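Local coordinates for putative secreted cellulose binding protein (PDB 4OY7) that cleaves the glycosidic bonds of cellulose oxidatively by a copper-dependent mechanism, the chain here being its lytic polysaccharide monooxygenase (AA10) domain, at residues 1-5 / 47-51; 10-14 / 79-84; 101-105 / 173-177. One frame throughout, in Å; residues are numbered along the deposited sequence.

Contact 1 holds His1, one of the two histidines that bind the copper, and the other two contacts lie on different flanks of it. Contact 1 (1-5 / 47-51) touches contact 2 (10-14 / 79-84) where Trp47 O meets Thr11 OG1 at 2.7 Å in a hydrogen bond; their centres are 11 Å apart. It also touches contact 3 (101-105 / 173-177), centre 9 Å away, through a weak hydrogen bond between Gly2 O and Tyr104 OH, 2.8 Å. Contacts 2 and 3 do not touch, their nearest atoms being about 6 Å apart. The Trp176 side chain comes within about 5 Å of the copper, that of Phe79 only within about 12 Å.

Contact 1. Residues 1-5 / 47-51; sequences HGVAM and WFAVL. With CU (copper (II) ion), chain I.
The first residues of the mature chain, led by the copper ligand His1, pack against the loop 47-51 in a buried contact that is mainly apolar. The loop runs from helix 42-45 into strand 51-52, and residues 1-5 run from the copper site into strand 4-6. His1 holds copper twice, through its amino N and through ND1, each at 2.2 Å; with its CG anti to the carbonyl carbon (chi1 -79°), the imidazole lies beside the amino nitrogen and both can chelate one ion. His110 completes the histidine brace of this enzyme class, and a water is also bound.

Away from ND1 the imidazole is met by hydrocarbon groups. Phe48 CD1 meets His1 CD2 in the imidazole plane at 3.6 Å; the two rings touch rim to rim, planes at 48°, with neither over the other's face. Leu51 CD2 approaches His1 CE1 obliquely at 3.7 Å, and the short side chain of Ala49 brings a single methyl obliquely to the ring near CD2. Farther along, the branches of Val3 divide their work: CG2 meets the edge of the Trp47 indole in its plane, 3.5 Å from CE3, while CG1 packs on Val50 CG2 at 4.0 Å. Gly2 CA lies 4.1 Å from Phe48 CA, and glycine suits this position because its backbone takes a conformation that other residues rarely adopt.

A single hydrogen bond joins the segments, Gly2 N to Phe48 O at 2.9 Å, weak because it bends to 122°. What the loop adds is therefore mainly apolar packing along the CD2, NE2 and CE1 side of the imidazole, while the two copper bonds themselves fix the ring.

Contact 2. Residues 10-14 / 79-84; sequences RTYLC and FSAYNA
Tyr82 O accepts the one direct hydrogen bond between the segments, from Arg10 NH1 at 2.8 Å and nearly straight (162°). The oxygen lies in the guanidinium plane, whereas the donor sits 34° out of the carbonyl plane. The arginine chain is extended from CG to NE, and that length carries its end from the first turn of helix 10-18 to the end of the 3-10 segment 80-83. The same NH1 gives a second hydrogen bond to a water, 2.9 Å away, which in turn donates to Asn83 O at 2.8 Å, so one nitrogen serves two successive carbonyls, one directly and one through water. Arginine suits the place because its NE remains for a salt bridge with Asp190, and its guanidinium makes a cation-pi contact with Trp89.

On the ring of the same tyrosine, Thr11 CG2 stands over the centre, 3.7 Å from the centroid and 11° off the normal, a CH-pi contact. This one methyl also touches Phe79 CD1 obliquely, at 3.8 Å, while threonine's OG1 hydrogen-bonds to Trp47 O. Arg10 CB and Cys14 SG approach the rim of the Tyr82 ring instead, near its plane.

Ala43 of helix 42-45 touches the Phe79 and Tyr82 side chains, and helix 30-39 adds Ala35 against Tyr82; Cys14 ties helix 10-18 to helix 30-39 by its disulfide with Cys32, while Asp190 belongs to strand 184-193.

Contact 3. Residues 101-105 / 173-177; sequences PVEYS and FMQWV
Between the two sheets of the LPMO beta-sandwich, strand 99-105 faces strand 168-178, and Tyr104, Met174 and Trp176 interlock in the space that separates them. The short segments pass 10.8 Å apart at their closest and cross at -52°, too far for backbone pairing; no hydrogen bond joins them, and large side chains do the bridging.

Tyr104 is the central one. Its CG lies anti to the backbone N (chi1 -165°), which sends the ring across toward the opposite sheet, where it meets two different partners. Its CE1 edge is directed at the face of the Trp176 six-membered ring in an offset edge-to-face pair, centroids 5.4 Å apart and planes at 70°; the nearest atoms are Tyr104 CE1 and Trp176 CE3, at 3.6 Å. On the CD2 side, Met174 SD lies in the plane of the tyrosine ring, 3.8 Å from CD2, a Met-aromatic contact made at the rim.

In this immunoglobulin-like beta-sandwich, characteristic of LPMOs, Tyr104 from one sheet and Met174 and Trp176 from the other thus meet in the core. Methionine suits it because its unbranched chain, extended beyond CG, runs past the tyrosine in the opposite direction and ends with CE against Val102 CG1, tip to tip at 4.1 Å.

Ser105 O is buried near Trp176 CZ3, 4.4 Å away, and has no polar partner in the model. Past the tyrosine, the broad indole of Trp176 reaches from the core to the copper site, stacking with Phe114 and meeting the ring of the copper ligand His110.

Contact 1. Residues 1-5 / 47-51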
ATOM      1  N   HIS A   1      -8.962   6.825  -6.409  1.00 11.28           N
ATOM      2  CA  HIS A   1      -7.627   6.373  -6.884  1.00 11.07           C
ATOM      3  C   HIS A   1      -6.568   6.871  -5.944  1.00 10.33           C
ATOM      4  O   HIS A   1      -6.423   8.100  -5.729  1.00 10.60           O
ATOM      5  CB  HIS A   1      -7.356   6.824  -8.318  1.00 12.31           C
ATOM      6  CG  HIS A   1      -8.041   5.975  -9.341  1.00 13.01           C
ATOM      7  ND1 HIS A   1      -9.384   5.681  -9.274  1.00 13.62           N
ATOM      8  CD2 HIS A   1      -7.577   5.358 -10.453  1.00 13.86           C
ATOM      9  CE1 HIS A   1      -9.725   4.933 -10.308  1.00 13.93           C
ATOM     10  NE2 HIS A   1      -8.652   4.729 -11.044  1.00 14.33           N
ATOM     11  N   GLY A   2      -5.834   5.910  -5.389  1.00  9.31           N
ATOM     12  CA  GLY A   2      -4.720   6.178  -4.506  1.00  8.69           C
ATOM     13  C   GLY A   2      -4.303   4.936  -3.740  1.00  7.71           C
ATOM     14  O   GLY A   2      -5.120   4.039  -3.493  1.00  7.24           O
ATOM     15  N   VAL A   3      -3.022   4.921  -3.393  1.00  7.33           N
ATOM     16  CA  VAL A   3      -2.441   4.021  -2.422  1.00  6.70           C
ATOM     17  C   VAL A   3      -1.554   4.868  -1.484  1.00  6.72           C
ATOM     18  O   VAL A   3      -1.364   6.077  -1.714  1.00  7.03           O
ATOM     19  CB  VAL A   3      -1.599   2.921  -3.094  1.00  6.63           C
ATOM     20  CG1 VAL A   3      -2.494   1.946  -3.867  1.00  6.58           C
ATOM     21  CG2 VAL A   3      -0.491   3.522  -3.957  1.00  6.95           C
ATOM     22  N   ALA A   4      -1.030   4.238  -0.433  1.00  6.37           N
ATOM     23  CA  ALA A   4      -0.256   4.918   0.549  1.00  6.68           C
ATOM     24  C   ALA A   4       1.012   5.515  -0.084  1.00  7.11           C
ATOM     25  O   ALA A   4       1.676   4.865  -0.908  1.00  6.94           O
ATOM     26  CB  ALA A   4       0.124   3.981   1.674  1.00  6.29           C
ATOM     27  N   MET A   5       1.314   6.765   0.296  1.00  7.99           N
ATOM     28  CA  MET A   5       2.556   7.411  -0.117  1.00  8.73           C
ATOM     29  C   MET A   5       3.626   7.487   0.981  1.00  9.25           C
ATOM     30  O   MET A   5       4.823   7.529   0.689  1.00  9.37           O
ATOM     31  CB  MET A   5       2.261   8.825  -0.642  1.00  9.48           C
ATOM     32  CG  MET A   5       1.332   8.846  -1.855  1.00  9.74           C
ATOM     33  SD  MET A   5       0.723  10.508  -2.216  1.00 10.88           S
ATOM     34  CE  MET A   5       2.288  11.179  -2.726  1.00 11.76           C
ATOM     35  N   TRP A  47       0.075   3.407 -10.700  1.00  8.57           N
ATOM     36  CA  TRP A  47       0.413   2.938  -9.357  1.00  8.14           C
ATOM     37  C   TRP A  47      -0.678   3.109  -8.281  1.00  7.85           C
ATOM     38  O   TRP A  47      -0.723   2.349  -7.302  1.00  7.36           O
ATOM     39  CB  TRP A  47       1.703   3.644  -8.917  1.00  8.27           C
ATOM     40  CG  TRP A  47       1.633   5.148  -8.881  1.00  8.71           C
ATOM     41  CD1 TRP A  47       1.970   6.012  -9.878  1.00  9.42           C
ATOM     42  CD2 TRP A  47       1.198   5.969  -7.778  1.00  8.59           C
ATOM     43  NE1 TRP A  47       1.784   7.309  -9.470  1.00  9.81           N
ATOM     44  CE2 TRP A  47       1.319   7.305  -8.181  1.00  9.28           C
ATOM     45  CE3 TRP A  47       0.697   5.695  -6.492  1.00  8.10           C
ATOM     46  CZ2 TRP A  47       0.965   8.371  -7.351  1.00  9.38           C
ATOM     47  CZ3 TRP A  47       0.383   6.757  -5.662  1.00  8.27           C
ATOM     48  CH2 TRP A  47       0.511   8.079  -6.104  1.00  8.92           C
ATOM     49  N   PHE A  48      -1.572   4.057  -8.524  1.00  8.40           N
ATOM     50  CA  PHE A  48      -2.681   4.408  -7.644  1.00  8.52           C
ATOM     51  C   PHE A  48      -3.947   3.583  -7.874  1.00  8.20           C
ATOM     52  O   PHE A  48      -4.912   3.731  -7.128  1.00  8.47           O
ATOM     53  CB  PHE A  48      -3.006   5.897  -7.859  1.00  9.29           C
ATOM     54  CG  PHE A  48      -3.002   6.301  -9.318  1.00 10.25           C
ATOM     55  CD1 PHE A  48      -3.994   5.848 -10.188  1.00 10.53           C
ATOM     56  CD2 PHE A  48      -1.980   7.100  -9.840  1.00 11.09           C
ATOM     57  CE1 PHE A  48      -3.989   6.184 -11.535  1.00 11.38           C
ATOM     58  CE2 PHE A  48      -1.981   7.446 -11.182  1.00 11.78           C
ATOM     59  CZ  PHE A  48      -2.976   6.982 -12.023  1.00 11.89           C
ATOM     60  N   ALA A  49      -3.966   2.723  -8.884  1.00  8.13           N
ATOM     61  CA  ALA A  49      -5.212   2.133  -9.344  1.00  7.99           C
ATOM     62  C   ALA A  49      -5.406   0.696  -8.874  1.00  7.50           C
ATOM     63  O   ALA A  49      -6.041  -0.110  -9.544  1.00  7.62           O
ATOM     64  CB  ALA A  49      -5.311   2.251 -10.873  1.00  8.63           C
ATOM     65  N   VAL A  50      -4.892   0.393  -7.675  1.00  7.00           N
ATOM     66  CA  VAL A  50      -5.003  -0.951  -7.116  1.00  6.65           C
ATOM     67  C   VAL A  50      -6.389  -1.102  -6.461  1.00  6.64           C
ATOM     68  O   VAL A  50      -6.552  -0.903  -5.253  1.00  6.43           O
ATOM     69  CB  VAL A  50      -3.885  -1.254  -6.104  1.00  6.33           C
ATOM     70  CG1 VAL A  50      -3.896  -2.738  -5.798  1.00  6.27           C
ATOM     71  CG2 VAL A  50      -2.529  -0.896  -6.686  1.00  6.54           C
ATOM     72  N   LEU A  51      -7.376  -1.467  -7.261  1.00  6.98           N
ATOM     73  CA  LEU A  51      -8.759  -1.319  -6.896  1.00  7.11           C
ATOM     74  C   LEU A  51      -9.573  -2.556  -7.241  1.00  7.37           C
ATOM     75  O   LEU A  51      -9.211  -3.348  -8.101  1.00  7.42           O
ATOM     76  CB  LEU A  51      -9.343  -0.059  -7.570  1.00  7.68           C
ATOM     77  CG  LEU A  51      -9.500  -0.088  -9.103  1.00  8.25           C
ATOM     78  CD1 LEU A  51     -10.845  -0.630  -9.564  1.00  8.62           C
ATOM     79  CD2 LEU A  51      -9.345   1.331  -9.641  1.00  8.84           C
TER
HETATM   80 CU    CU I 301     -10.731   6.675  -7.771  0.50 25.71          CU
HETATM   81  O   HOH W   1     -12.147   5.769  -8.377  0.50  7.45           O

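Contact 2. Residues 10-14 / 79-84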
ATOM      1  N   ARG A  10       3.949  -0.533  -2.264  1.00  6.20           N
ATOM      2  CA  ARG A  10       4.890  -1.161  -3.219  1.00  6.33           C
ATOM      3  C   ARG A  10       4.866  -0.494  -4.586  1.00  6.57           C
ATOM      4  O   ARG A  10       5.926  -0.190  -5.162  1.00  6.79           O
ATOM      5  CB  ARG A  10       4.599  -2.647  -3.360  1.00  6.18           C
ATOM      6  CG  ARG A  10       4.971  -3.434  -2.120  1.00  6.02           C
ATOM      7  CD  ARG A  10       4.678  -4.923  -2.209  1.00  6.13           C
ATOM      8  NE  ARG A  10       5.286  -5.558  -1.048  1.00  6.18           N
ATOM      9  CZ  ARG A  10       5.155  -6.825  -0.705  1.00  6.48           C
ATOM     10  NH1 ARG A  10       4.407  -7.641  -1.443  1.00  6.61           N
ATOM     11  NH2 ARG A  10       5.766  -7.274   0.391  1.00  6.62           N
ATOM     12  N   THR A  11       3.673  -0.288  -5.124  1.00  6.45           N
ATOM     13  CA  THR A  11       3.594   0.350  -6.436  1.00  6.82           C
ATOM     14  C   THR A  11       4.113   1.797  -6.414  1.00  7.17           C
ATOM     15  O   THR A  11       4.725   2.259  -7.368  1.00  7.60           O
ATOM     16  CB  THR A  11       2.197   0.318  -7.053  1.00  6.82           C
ATOM     17  OG1 THR A  11       1.251   0.945  -6.176  1.00  6.46           O
ATOM     18  CG2 THR A  11       1.783  -1.121  -7.399  1.00  6.70           C
ATOM     19  N   TYR A  12       3.866   2.513  -5.326  1.00  7.06           N
ATOM     20  CA  TYR A  12       4.307   3.892  -5.237  1.00  7.54           C
ATOM     21  C   TYR A  12       5.820   3.978  -5.112  1.00  7.83           C
ATOM     22  O   TYR A  12       6.459   4.698  -5.828  1.00  8.23           O
ATOM     23  CB  TYR A  12       3.607   4.616  -4.077  1.00  7.54           C
ATOM     24  CG  TYR A  12       4.022   6.054  -3.951  1.00  8.26           C
ATOM     25  CD1 TYR A  12       3.724   6.978  -4.953  1.00  8.85           C
ATOM     26  CD2 TYR A  12       4.759   6.491  -2.851  1.00  8.51           C
ATOM     27  CE1 TYR A  12       4.105   8.315  -4.841  1.00  9.62           C
ATOM     28  CE2 TYR A  12       5.134   7.816  -2.740  1.00  9.31           C
ATOM     29  CZ  TYR A  12       4.826   8.719  -3.734  1.00  9.83           C
ATOM     30  OH  TYR A  12       5.241  10.056  -3.597  1.00 11.08           O
ATOM     31  N   LEU A  13       6.391   3.207  -4.202  1.00  7.54           N
ATOM     32  CA  LEU A  13       7.850   3.227  -4.053  1.00  8.12           C
ATOM     33  C   LEU A  13       8.536   2.706  -5.299  1.00  8.69           C
ATOM     34  O   LEU A  13       9.606   3.169  -5.639  1.00  9.09           O
ATOM     35  CB  LEU A  13       8.308   2.452  -2.834  1.00  7.80           C
ATOM     36  CG  LEU A  13       7.902   3.026  -1.472  1.00  7.54           C
ATOM     37  CD1 LEU A  13       8.504   2.234  -0.329  1.00  7.47           C
ATOM     38  CD2 LEU A  13       8.264   4.503  -1.335  1.00  8.03           C
ATOM     39  N   CYS A  14       7.938   1.726  -5.960  1.00  9.03           N
ATOM     40  CA  CYS A  14       8.572   1.208  -7.145  1.00 10.01           C
ATOM     41  C   CYS A  14       8.535   2.229  -8.281  1.00 10.57           C
ATOM     42  O   CYS A  14       9.515   2.385  -9.030  1.00 10.62           O
ATOM     43  CB  CYS A  14       7.987  -0.132  -7.556  1.00 10.36           C
ATOM     44  SG  CYS A  14       8.626  -1.530  -6.573  1.00 11.37           S
ATOM     45  N   PHE A  79      -1.483  -6.283 -11.332  1.00  8.50           N
ATOM     46  CA  PHE A  79      -0.668  -5.913 -10.164  1.00  7.95           C
ATOM     47  C   PHE A  79      -0.212  -7.161  -9.446  1.00  7.90           C
ATOM     48  O   PHE A  79       0.289  -7.092  -8.323  1.00  7.62           O
ATOM     49  CB  PHE A  79      -1.484  -5.057  -9.170  1.00  7.33           C
ATOM     50  CG  PHE A  79      -1.755  -3.660  -9.643  1.00  7.28           C
ATOM     51  CD1 PHE A  79      -0.729  -2.726  -9.795  1.00  7.28           C
ATOM     52  CD2 PHE A  79      -3.060  -3.266  -9.923  1.00  7.21           C
ATOM     53  CE1 PHE A  79      -1.002  -1.440 -10.251  1.00  7.52           C
ATOM     54  CE2 PHE A  79      -3.337  -1.998 -10.387  1.00  7.37           C
ATOM     55  CZ  PHE A  79      -2.315  -1.075 -10.543  1.00  7.55           C
ATOM     56  N   SER A  80      -0.320  -8.302 -10.112  1.00  8.46           N
ATOM     57  CA  SER A  80      -0.064  -9.598  -9.479  1.00  8.67           C
ATOM     58  C   SER A  80       1.345  -9.712  -8.887  1.00  8.41           C
ATOM     59  O   SER A  80       1.522 -10.305  -7.814  1.00  7.93           O
ATOM     60  CB  SER A  80      -0.346 -10.743 -10.466  1.00  9.71           C
ATOM     61  OG  SER A  80      -0.195 -12.022  -9.858  1.00 10.61           O
ATOM     62  N   ALA A  81       2.320  -9.123  -9.564  1.00  8.50           N
ATOM     63  CA  ALA A  81       3.722  -9.188  -9.112  1.00  8.54           C
ATOM     64  C   ALA A  81       3.984  -8.518  -7.774  1.00  7.93           C
ATOM     65  O   ALA A  81       4.951  -8.863  -7.098  1.00  8.00           O
ATOM     66  CB  ALA A  81       4.679  -8.624 -10.170  1.00  9.07           C
ATOM     67  N   TYR A  82       3.092  -7.615  -7.380  1.00  7.37           N
ATOM     68  CA  TYR A  82       3.231  -6.825  -6.162  1.00  6.77           C
ATOM     69  C   TYR A  82       2.794  -7.638  -4.950  1.00  6.57           C
ATOM     70  O   TYR A  82       2.966  -7.197  -3.836  1.00  6.74           O
ATOM     71  CB  TYR A  82       2.520  -5.450  -6.317  1.00  6.54           C
ATOM     72  CG  TYR A  82       3.169  -4.685  -7.447  1.00  6.80           C
ATOM     73  CD1 TYR A  82       4.288  -3.899  -7.227  1.00  6.87           C
ATOM     74  CD2 TYR A  82       2.736  -4.835  -8.761  1.00  7.07           C
ATOM     75  CE1 TYR A  82       4.924  -3.246  -8.258  1.00  7.26           C
ATOM     76  CE2 TYR A  82       3.373  -4.196  -9.802  1.00  7.57           C
ATOM     77  CZ  TYR A  82       4.481  -3.397  -9.552  1.00  7.57           C
ATOM     78  OH  TYR A  82       5.174  -2.773 -10.575  1.00  8.23           O
ATOM     79  N   ASN A  83       2.264  -8.844  -5.163  1.00  6.67           N
ATOM     80  CA  ASN A  83       2.138  -9.825  -4.080  1.00  6.58           C
ATOM     81  C   ASN A  83       3.384 -10.679  -3.779  1.00  6.96           C
ATOM     82  O   ASN A  83       3.374 -11.408  -2.780  1.00  7.23           O
ATOM     83  CB  ASN A  83       0.945 -10.790  -4.342  1.00  6.72           C
ATOM     84  CG  ASN A  83      -0.370 -10.066  -4.330  1.00  6.42           C
ATOM     85  OD1 ASN A  83      -0.715  -9.376  -3.336  1.00  6.36           O
ATOM     86  ND2 ASN A  83      -1.110 -10.185  -5.418  1.00  6.58           N
ATOM     87  N   ALA A  84       4.435 -10.608  -4.600  1.00  7.22           N
ATOM     88  CA  ALA A  84       5.613 -11.471  -4.422  1.00  7.64           C
ATOM     89  C   ALA A  84       6.126 -11.416  -2.993  1.00  7.50           C
ATOM     90  O   ALA A  84       6.372 -10.348  -2.442  1.00  7.15           O
ATOM     91  CB  ALA A  84       6.710 -11.078  -5.406  1.00  7.90           C
TER
HETATM   92  O   HOH W   2       3.208 -10.024  -0.396  1.00 18.80           O

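Contact 3. Residues 101-105 / 173-177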
ATOM      1  N   PRO A 101       3.522  10.769  10.585  1.00 10.73           N
ATOM      2  CA  PRO A 101       2.534  11.363   9.679  1.00 10.88           C
ATOM      3  C   PRO A 101       2.309  10.452   8.476  1.00 10.25           C
ATOM      4  O   PRO A 101       3.237  10.235   7.696  1.00 11.05           O
ATOM      5  CB  PRO A 101       3.198  12.664   9.233  1.00 11.56           C
ATOM      6  CG  PRO A 101       4.666  12.422   9.375  1.00 11.65           C
ATOM      7  CD  PRO A 101       4.840  11.422  10.490  1.00 11.28           C
ATOM      8  N   VAL A 102       1.084  10.002   8.282  1.00  9.71           N
ATOM      9  CA  VAL A 102       0.728   9.104   7.170  1.00  9.24           C
ATOM     10  C   VAL A 102       0.175   9.946   6.018  1.00  9.55           C
ATOM     11  O   VAL A 102      -0.502  10.936   6.272  1.00  9.94           O
ATOM     12  CB  VAL A 102      -0.315   8.049   7.614  1.00  8.85           C
ATOM     13  CG1 VAL A 102      -0.856   7.244   6.420  1.00  8.40           C
ATOM     14  CG2 VAL A 102       0.267   7.123   8.681  1.00  8.82           C
ATOM     15  N   GLU A 103       0.537   9.579   4.778  1.00  9.34           N
ATOM     16  CA  GLU A 103       0.083  10.255   3.556  1.00  9.78           C
ATOM     17  C   GLU A 103      -0.473   9.219   2.622  1.00  9.03           C
ATOM     18  O   GLU A 103       0.144   8.167   2.474  1.00  8.74           O
ATOM     19  CB  GLU A 103       1.249  11.000   2.879  1.00 10.87           C
ATOM     20  CG  GLU A 103       1.748  12.115   3.776  1.00 12.07           C
ATOM     21  CD  GLU A 103       2.613  13.190   3.111  1.00 13.51           C
ATOM     22  OE1 GLU A 103       2.772  13.235   1.883  1.00 14.43           O
ATOM     23  OE2 GLU A 103       3.154  14.019   3.843  1.00 15.34           O
ATOM     24  N   TYR A 104      -1.673   9.454   2.096  1.00  8.61           N
ATOM     25  CA  TYR A 104      -2.296   8.536   1.159  1.00  7.89           C
ATOM     26  C   TYR A 104      -2.737   9.321  -0.063  1.00  8.07           C
ATOM     27  O   TYR A 104      -3.329  10.394   0.081  1.00  8.20           O
ATOM     28  CB  TYR A 104      -3.478   7.833   1.819  1.00  7.59           C
ATOM     29  CG  TYR A 104      -3.996   6.602   1.105  1.00  7.08           C
ATOM     30  CD1 TYR A 104      -4.733   6.728  -0.071  1.00  7.28           C
ATOM     31  CD2 TYR A 104      -3.808   5.326   1.621  1.00  6.73           C
ATOM     32  CE1 TYR A 104      -5.216   5.624  -0.736  1.00  7.05           C
ATOM     33  CE2 TYR A 104      -4.317   4.224   0.985  1.00  6.50           C
ATOM     34  CZ  TYR A 104      -5.008   4.375  -0.206  1.00  6.65           C
ATOM     35  OH  TYR A 104      -5.509   3.275  -0.855  1.00  6.67           O
ATOM     36  N   SER A 105      -2.379   8.851  -1.261  1.00  7.87           N
ATOM     37  CA  SER A 105      -2.655   9.598  -2.480  1.00  8.46           C
ATOM     38  C   SER A 105      -4.121   9.946  -2.639  1.00  8.73           C
ATOM     39  O   SER A 105      -4.965   9.122  -2.426  1.00  8.41           O
ATOM     40  CB  SER A 105      -2.210   8.793  -3.706  1.00  8.20           C
ATOM     41  OG  SER A 105      -2.638   9.398  -4.914  1.00  8.85           O
ATOM     42  N   PHE A 173      -0.863  -2.777   5.698  1.00  5.36           N
ATOM     43  CA  PHE A 173      -1.888  -2.947   4.663  1.00  5.24           C
ATOM     44  C   PHE A 173      -3.029  -1.998   4.952  1.00  5.31           C
ATOM     45  O   PHE A 173      -3.464  -1.874   6.119  1.00  5.70           O
ATOM     46  CB  PHE A 173      -2.451  -4.371   4.675  1.00  5.11           C
ATOM     47  CG  PHE A 173      -3.727  -4.510   3.917  1.00  5.04           C
ATOM     48  CD1 PHE A 173      -3.745  -4.414   2.520  1.00  4.96           C
ATOM     49  CD2 PHE A 173      -4.918  -4.728   4.581  1.00  5.18           C
ATOM     50  CE1 PHE A 173      -4.932  -4.545   1.827  1.00  4.95           C
ATOM     51  CE2 PHE A 173      -6.112  -4.835   3.878  1.00  5.08           C
ATOM     52  CZ  PHE A 173      -6.118  -4.701   2.505  1.00  5.00           C
ATOM     53  N   MET A 174      -3.482  -1.285   3.920  1.00  5.42           N
ATOM     54  CA  MET A 174      -4.627  -0.391   4.059  1.00  5.72           C
ATOM     55  C   MET A 174      -5.682  -0.714   3.038  1.00  5.72           C
ATOM     56  O   MET A 174      -5.362  -1.032   1.866  1.00  5.74           O
ATOM     57  CB  MET A 174      -4.235   1.071   3.926  1.00  6.10           C
ATOM     58  CG  MET A 174      -3.005   1.459   4.699  1.00  6.35           C
ATOM     59  SD  MET A 174      -2.770   3.251   4.675  1.00  7.13           S
ATOM     60  CE  MET A 174      -1.086   3.315   5.252  1.00  7.21           C
ATOM     61  N   GLN A 175      -6.919  -0.678   3.495  1.00  5.65           N
ATOM     62  CA  GLN A 175      -8.082  -0.821   2.622  1.00  5.76           C
ATOM     63  C   GLN A 175      -8.866   0.472   2.715  1.00  5.92           C
ATOM     64  O   GLN A 175      -9.282   0.912   3.796  1.00  6.38           O
ATOM     65  CB  GLN A 175      -8.939  -2.028   2.990  1.00  5.69           C
ATOM     66  CG  GLN A 175      -9.937  -2.399   1.912  1.00  5.86           C
ATOM     67  CD  GLN A 175     -10.672  -3.691   2.221  1.00  5.92           C
ATOM     68  OE1 GLN A 175     -10.189  -4.521   3.003  1.00  6.05           O
ATOM     69  NE2 GLN A 175     -11.833  -3.891   1.581  1.00  6.20           N
ATOM     70  N   TRP A 176      -9.001   1.129   1.564  1.00  6.06           N
ATOM     71  CA  TRP A 176      -9.736   2.357   1.452  1.00  6.25           C
ATOM     72  C   TRP A 176     -11.141   1.986   1.030  1.00  6.38           C
ATOM     73  O   TRP A 176     -11.356   1.539  -0.105  1.00  6.50           O
ATOM     74  CB  TRP A 176      -9.099   3.268   0.398  1.00  6.45           C
ATOM     75  CG  TRP A 176      -9.696   4.630   0.282  1.00  6.97           C
ATOM     76  CD1 TRP A 176     -10.571   5.248   1.151  1.00  7.27           C
ATOM     77  CD2 TRP A 176      -9.426   5.585  -0.756  1.00  7.34           C
ATOM     78  NE1 TRP A 176     -10.864   6.510   0.696  1.00  7.87           N
ATOM     79  CE2 TRP A 176     -10.176   6.740  -0.466  1.00  7.81           C
ATOM     80  CE3 TRP A 176      -8.614   5.568  -1.912  1.00  7.35           C
ATOM     81  CZ2 TRP A 176     -10.145   7.865  -1.281  1.00  8.35           C
ATOM     82  CZ3 TRP A 176      -8.599   6.655  -2.707  1.00  7.91           C
ATOM     83  CH2 TRP A 176      -9.340   7.808  -2.387  1.00  8.28           C
ATOM     84  N   VAL A 177     -12.079   2.170   1.944  1.00  6.40           N
ATOM     85  CA  VAL A 177     -13.456   1.739   1.767  1.00  6.65           C
ATOM     86  C   VAL A 177     -14.325   2.951   1.510  1.00  7.27           C
ATOM     87  O   VAL A 177     -14.612   3.755   2.409  1.00  7.57           O
ATOM     88  CB  VAL A 177     -13.923   0.942   3.002  1.00  6.54           C
ATOM     89  CG1 VAL A 177     -15.359   0.451   2.817  1.00  6.82           C
ATOM     90  CG2 VAL A 177     -12.928  -0.183   3.236  1.00  6.25           C
TER